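Local coordinates for esterase A (Caulobacter crescentus, PDB 5GKV), which is a penicillin-binding-protein homologue of the beta-lactamase family and probably hydrolyses ester substrates, at residues 344-356 against 372-386. Residues are numbered along the deposited sequence; the frame is centred on the assembly and turned at random.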
loop_
_atom_site.group_PDB
_atom_site.type_symbol
_atom_site.label_atom_id
_atom_site.label_comp_id
_atom_site.label_asym_id
_atom_site.label_seq_id
_atom_site.Cartn_x
_atom_site.Cartn_y
_atom_site.Cartn_z
ATOM N N GLY A 344 -9.329 -2.026 -5.593
ATOM C CA GLY A 344 -9.608 -3.100 -6.518
ATOM C C GLY A 344 -9.241 -4.484 -6.017
ATOM O O GLY A 344 -9.741 -5.476 -6.567
ATOM N N GLY A 345 -8.386 -4.587 -4.999
ATOM C CA GLY A 345 -8.242 -5.869 -4.333
ATOM C C GLY A 345 -6.835 -6.341 -4.015
ATOM O O GLY A 345 -6.696 -7.347 -3.320
ATOM N N SER A 346 -5.794 -5.648 -4.489
ATOM C CA SER A 346 -4.432 -6.069 -4.164
ATOM C C SER A 346 -4.138 -5.888 -2.671
ATOM O O SER A 346 -4.801 -5.126 -1.960
ATOM C CB SER A 346 -3.407 -5.287 -4.997
ATOM O OG SER A 346 -3.269 -3.931 -4.557
ATOM N N CYS A 347 -3.115 -6.596 -2.191
ATOM C CA CYS A 347 -2.696 -6.401 -0.807
ATOM C C CYS A 347 -1.306 -6.988 -0.618
ATOM O O CYS A 347 -0.842 -7.813 -1.412
ATOM C CB CYS A 347 -3.675 -7.047 0.186
ATOM S SG CYS A 347 -3.570 -8.874 0.218
ATOM N N ALA A 348 -0.659 -6.564 0.467
ATOM C CA ALA A 348 0.579 -7.183 0.919
ATOM C C ALA A 348 0.605 -7.108 2.438
ATOM O O ALA A 348 0.183 -6.100 3.015
ATOM C CB ALA A 348 1.808 -6.501 0.315
ATOM N N PHE A 349 1.075 -8.175 3.084
ATOM C CA PHE A 349 1.046 -8.200 4.542
ATOM C C PHE A 349 2.263 -8.937 5.082
ATOM O O PHE A 349 2.887 -9.752 4.391
ATOM C CB PHE A 349 -0.229 -8.876 5.058
ATOM C CG PHE A 349 -0.230 -10.370 4.838
ATOM C CD1 PHE A 349 -0.568 -10.899 3.597
ATOM C CD2 PHE A 349 0.162 -11.235 5.851
ATOM C CE1 PHE A 349 -0.538 -12.282 3.379
ATOM C CE2 PHE A 349 0.197 -12.619 5.639
ATOM C CZ PHE A 349 -0.159 -13.136 4.413
ATOM N N ALA A 350 2.544 -8.683 6.363
ATOM C CA ALA A 350 3.583 -9.361 7.122
ATOM C C ALA A 350 3.001 -9.861 8.435
ATOM O O ALA A 350 2.163 -9.191 9.043
ATOM C CB ALA A 350 4.771 -8.427 7.424
ATOM N N ASP A 351 3.461 -11.024 8.882
ATOM C CA ASP A 351 3.059 -11.594 10.166
ATOM C C ASP A 351 4.338 -11.920 10.925
ATOM O O ASP A 351 4.924 -12.996 10.747
ATOM C CB ASP A 351 2.178 -12.823 9.963
ATOM C CG ASP A 351 1.749 -13.472 11.265
ATOM O OD1 ASP A 351 2.217 -13.052 12.363
ATOM O OD2 ASP A 351 0.953 -14.433 11.179
ATOM N N PRO A 352 4.821 -10.998 11.767
ATOM C CA PRO A 352 6.070 -11.278 12.498
ATOM C C PRO A 352 5.930 -12.409 13.493
ATOM O O PRO A 352 6.940 -13.036 13.825
ATOM C CB PRO A 352 6.378 -9.952 13.210
ATOM C CG PRO A 352 5.643 -8.919 12.425
ATOM C CD PRO A 352 4.379 -9.608 11.939
ATOM N N THR A 353 4.713 -12.681 13.980
ATOM C CA THR A 353 4.530 -13.726 14.983
ATOM C C THR A 353 4.746 -15.111 14.389
ATOM O O THR A 353 5.386 -15.967 15.010
ATOM C CB THR A 353 3.135 -13.624 15.589
ATOM O OG1 THR A 353 2.983 -12.341 16.210
ATOM C CG2 THR A 353 2.917 -14.711 16.618
ATOM N N ARG A 354 4.207 -15.356 13.195
ATOM C CA ARG A 354 4.373 -16.637 12.518
ATOM C C ARG A 354 5.541 -16.641 11.536
ATOM O O ARG A 354 5.887 -17.703 11.012
ATOM C CB ARG A 354 3.077 -17.015 11.784
ATOM C CG ARG A 354 1.801 -16.891 12.621
ATOM C CD ARG A 354 1.601 -18.088 13.519
ATOM N NE ARG A 354 1.407 -19.319 12.758
ATOM C CZ ARG A 354 0.221 -19.799 12.396
ATOM N NH1 ARG A 354 -0.898 -19.156 12.719
ATOM N NH2 ARG A 354 0.156 -20.935 11.710
ATOM N N GLY A 355 6.154 -15.490 11.263
ATOM C CA GLY A 355 7.253 -15.445 10.312
ATOM C C GLY A 355 6.855 -15.511 8.846
ATOM O O GLY A 355 7.707 -15.799 8.003
ATOM N N VAL A 356 5.599 -15.228 8.504
ATOM C CA VAL A 356 5.143 -15.386 7.125
ATOM C C VAL A 356 4.757 -14.024 6.557
ATOM O O VAL A 356 4.565 -13.045 7.282
ATOM C CB VAL A 356 3.967 -16.381 7.008
ATOM C CG1 VAL A 356 4.338 -17.719 7.629
ATOM C CG2 VAL A 356 2.710 -15.824 7.664
ATOM N N ASP A 372 -10.802 -7.827 -0.121
ATOM C CA ASP A 372 -11.349 -8.471 -1.304
ATOM C C ASP A 372 -11.303 -9.978 -1.083
ATOM O O ASP A 372 -10.237 -10.508 -0.739
ATOM C CB ASP A 372 -10.540 -8.088 -2.544
ATOM C CG ASP A 372 -11.117 -8.660 -3.820
ATOM O OD1 ASP A 372 -11.061 -9.898 -4.024
ATOM O OD2 ASP A 372 -11.640 -7.855 -4.628
ATOM N N PRO A 373 -12.418 -10.698 -1.255
ATOM C CA PRO A 373 -12.423 -12.120 -0.889
ATOM C C PRO A 373 -11.470 -12.976 -1.702
ATOM O O PRO A 373 -11.076 -14.036 -1.209
ATOM C CB PRO A 373 -13.883 -12.550 -1.121
ATOM C CG PRO A 373 -14.455 -11.505 -2.019
ATOM C CD PRO A 373 -13.765 -10.228 -1.627
ATOM N N ARG A 374 -11.107 -12.578 -2.930
ATOM C CA ARG A 374 -10.099 -13.347 -3.669
ATOM C C ARG A 374 -8.799 -13.432 -2.872
ATOM O O ARG A 374 -8.199 -14.511 -2.741
ATOM C CB ARG A 374 -9.859 -12.722 -5.051
ATOM C CG ARG A 374 -11.115 -12.735 -5.970
ATOM C CD ARG A 374 -10.899 -11.883 -7.219
ATOM N NE ARG A 374 -10.812 -10.450 -6.892
ATOM C CZ ARG A 374 -10.431 -9.508 -7.754
ATOM N NH1 ARG A 374 -10.064 -9.839 -8.992
ATOM N NH2 ARG A 374 -10.409 -8.239 -7.372
ATOM N N SER A 375 -8.373 -12.316 -2.281
ATOM C CA SER A 375 -7.132 -12.310 -1.509
ATOM C C SER A 375 -7.319 -12.994 -0.160
ATOM O O SER A 375 -6.446 -13.755 0.278
ATOM C CB SER A 375 -6.621 -10.870 -1.325
ATOM O OG SER A 375 -7.425 -10.101 -0.433
ATOM N N VAL A 376 -8.466 -12.762 0.486
ATOM C CA VAL A 376 -8.700 -13.323 1.818
ATOM C C VAL A 376 -8.719 -14.848 1.762
ATOM O O VAL A 376 -8.099 -15.520 2.599
ATOM C CB VAL A 376 -9.995 -12.749 2.416
ATOM C CG1 VAL A 376 -10.269 -13.363 3.777
ATOM C CG2 VAL A 376 -9.890 -11.215 2.528
ATOM N N ARG A 377 -9.416 -15.416 0.776
ATOM C CA ARG A 377 -9.483 -16.874 0.656
ATOM C C ARG A 377 -8.098 -17.471 0.438
ATOM O O ARG A 377 -7.794 -18.555 0.950
ATOM C CB ARG A 377 -10.395 -17.280 -0.503
ATOM C CG ARG A 377 -11.885 -17.022 -0.308
ATOM C CD ARG A 377 -12.697 -17.712 -1.440
ATOM N NE ARG A 377 -12.546 -17.038 -2.735
ATOM C CZ ARG A 377 -13.344 -16.059 -3.160
ATOM N NH1 ARG A 377 -14.364 -15.660 -2.401
ATOM N NH2 ARG A 377 -13.143 -15.494 -4.348
ATOM N N LEU A 378 -7.252 -16.794 -0.349
ATOM C CA LEU A 378 -5.905 -17.304 -0.606
ATOM C C LEU A 378 -5.063 -17.295 0.664
ATOM O O LEU A 378 -4.382 -18.281 0.982
ATOM C CB LEU A 378 -5.218 -16.475 -1.705
ATOM C CG LEU A 378 -5.758 -16.697 -3.126
ATOM C CD1 LEU A 378 -5.249 -15.612 -4.092
ATOM C CD2 LEU A 378 -5.376 -18.117 -3.630
ATOM N N ILE A 379 -5.105 -16.189 1.408
ATOM C CA ILE A 379 -4.325 -16.079 2.638
ATOM C C ILE A 379 -4.816 -17.091 3.664
ATOM O O ILE A 379 -4.024 -17.708 4.384
ATOM C CB ILE A 379 -4.385 -14.634 3.170
ATOM C CG1 ILE A 379 -3.684 -13.681 2.178
ATOM C CG2 ILE A 379 -3.745 -14.523 4.557
ATOM C CD1 ILE A 379 -3.960 -12.198 2.441
ATOM N N GLU A 380 -6.130 -17.282 3.745
ATOM C CA GLU A 380 -6.659 -18.249 4.701
ATOM C C GLU A 380 -6.238 -19.667 4.329
ATOM O O GLU A 380 -5.864 -20.463 5.202
ATOM C CB GLU A 380 -8.185 -18.098 4.788
ATOM C CG GLU A 380 -8.557 -16.754 5.448
ATOM C CD GLU A 380 -10.052 -16.543 5.631
ATOM O OE1 GLU A 380 -10.840 -17.192 4.913
ATOM O OE2 GLU A 380 -10.438 -15.725 6.503
ATOM N N ALA A 381 -6.223 -19.987 3.036
ATOM C CA ALA A 381 -5.725 -21.293 2.614
ATOM C C ALA A 381 -4.248 -21.466 2.938
ATOM O O ALA A 381 -3.802 -22.568 3.300
ATOM C CB ALA A 381 -5.951 -21.489 1.111
ATOM N N ALA A 382 -3.458 -20.400 2.775
ATOM C CA ALA A 382 -2.038 -20.508 3.080
ATOM C C ALA A 382 -1.832 -20.789 4.563
ATOM O O ALA A 382 -1.051 -21.673 4.936
ATOM C CB ALA A 382 -1.313 -19.229 2.656
ATOM N N TYR A 383 -2.543 -20.047 5.429
ATOM C CA TYR A 383 -2.411 -20.278 6.867
ATOM C C TYR A 383 -2.917 -21.661 7.266
ATOM O O TYR A 383 -2.354 -22.289 8.172
ATOM C CB TYR A 383 -3.158 -19.200 7.657
ATOM C CG TYR A 383 -2.321 -17.971 7.950
ATOM C CD1 TYR A 383 -2.367 -16.858 7.108
ATOM C CD2 TYR A 383 -1.499 -17.914 9.077
ATOM C CE1 TYR A 383 -1.599 -15.723 7.377
ATOM C CE2 TYR A 383 -0.736 -16.788 9.353
ATOM C CZ TYR A 383 -0.792 -15.699 8.495
ATOM O OH TYR A 383 -0.045 -14.582 8.762
ATOM N N ALA A 384 -3.991 -22.145 6.626
ATOM C CA ALA A 384 -4.504 -23.477 6.942
ATOM C C ALA A 384 -3.549 -24.578 6.502
ATOM O O ALA A 384 -3.730 -25.737 6.893
ATOM C CB ALA A 384 -5.872 -23.700 6.289
ATOM N N SER A 385 -2.550 -24.244 5.691
ATOM C CA SER A 385 -1.543 -25.194 5.248
ATOM C C SER A 385 -0.351 -25.268 6.187
ATOM O O SER A 385 0.496 -26.155 6.022
ATOM C CB SER A 385 -1.062 -24.824 3.840
ATOM O OG SER A 385 -2.148 -24.877 2.924
ATOM N N LEU A 386 -0.263 -24.362 7.151
ATOM C CA LEU A 386 0.897 -24.300 8.040
ATOM C C LEU A 386 0.771 -25.357 9.128
ATOM O O LEU A 386 1.776 -25.924 9.548
ATOM C CB LEU A 386 1.028 -22.901 8.666
ATOM C CG LEU A 386 1.279 -21.773 7.650
ATOM C CD1 LEU A 386 1.234 -20.399 8.292
ATOM C CD2 LEU A 386 2.603 -21.976 6.957
HETATM O O HOH W 1 -8.063 -6.560 -0.803
#
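Y383 reaches from the last turn of helix 373-384 to D351, at the end of strand 347-351, and can be followed atom by atom. CB leaves the helix without aiming at the strand; chi2 of 94° stands the ring roughly perpendicular to the CA-CB-CG plane. Along one side, CD2 lies 3.9 Å from R354 NH1, whose guanidinium is steeply turned against the ring (73° between planes) and takes the ring's rim over one of its own faces. On the other side CE1 packs against F349 CE2. CZ is 3.6 Å from V356 CG2, and OH, at the tip, donates to D351 OD2 at 2.6 Å, meeting that oxygen on its anti lone pair, close to the ring plane. T334 OG1 also bonds OD2, while OD1 accepts from R354 N, three residues on, which makes an Asx motif, and G355 and V356 opposite D351 form a G1 beta bulge. The tyrosine thus ties the helix to an already braced hairpin turn.

Toward the helix start, I379 CD1 meets F349 CE1 at 3.5 Å and also touches C347 SG. At the N-cap, D372 OD1 accepts from R374 N, and R374 binds the carboxylate side-on through NE and NH2; NH1 continues to E40. Here G345 CA comes within 3.7 Å of D372 CB, and a water joins G345 O to D372 N.

Helix and strand run at 31° with axes 10.4 Å apart, as expected for a C-terminal helix lying on the antiparallel sheet of the beta-lactamase fold. Strand 347-351 pairs with 338-341 and 356-362, while the helix also contacts Y360, F45 of strand 42-49, and helix 25-35 beside it.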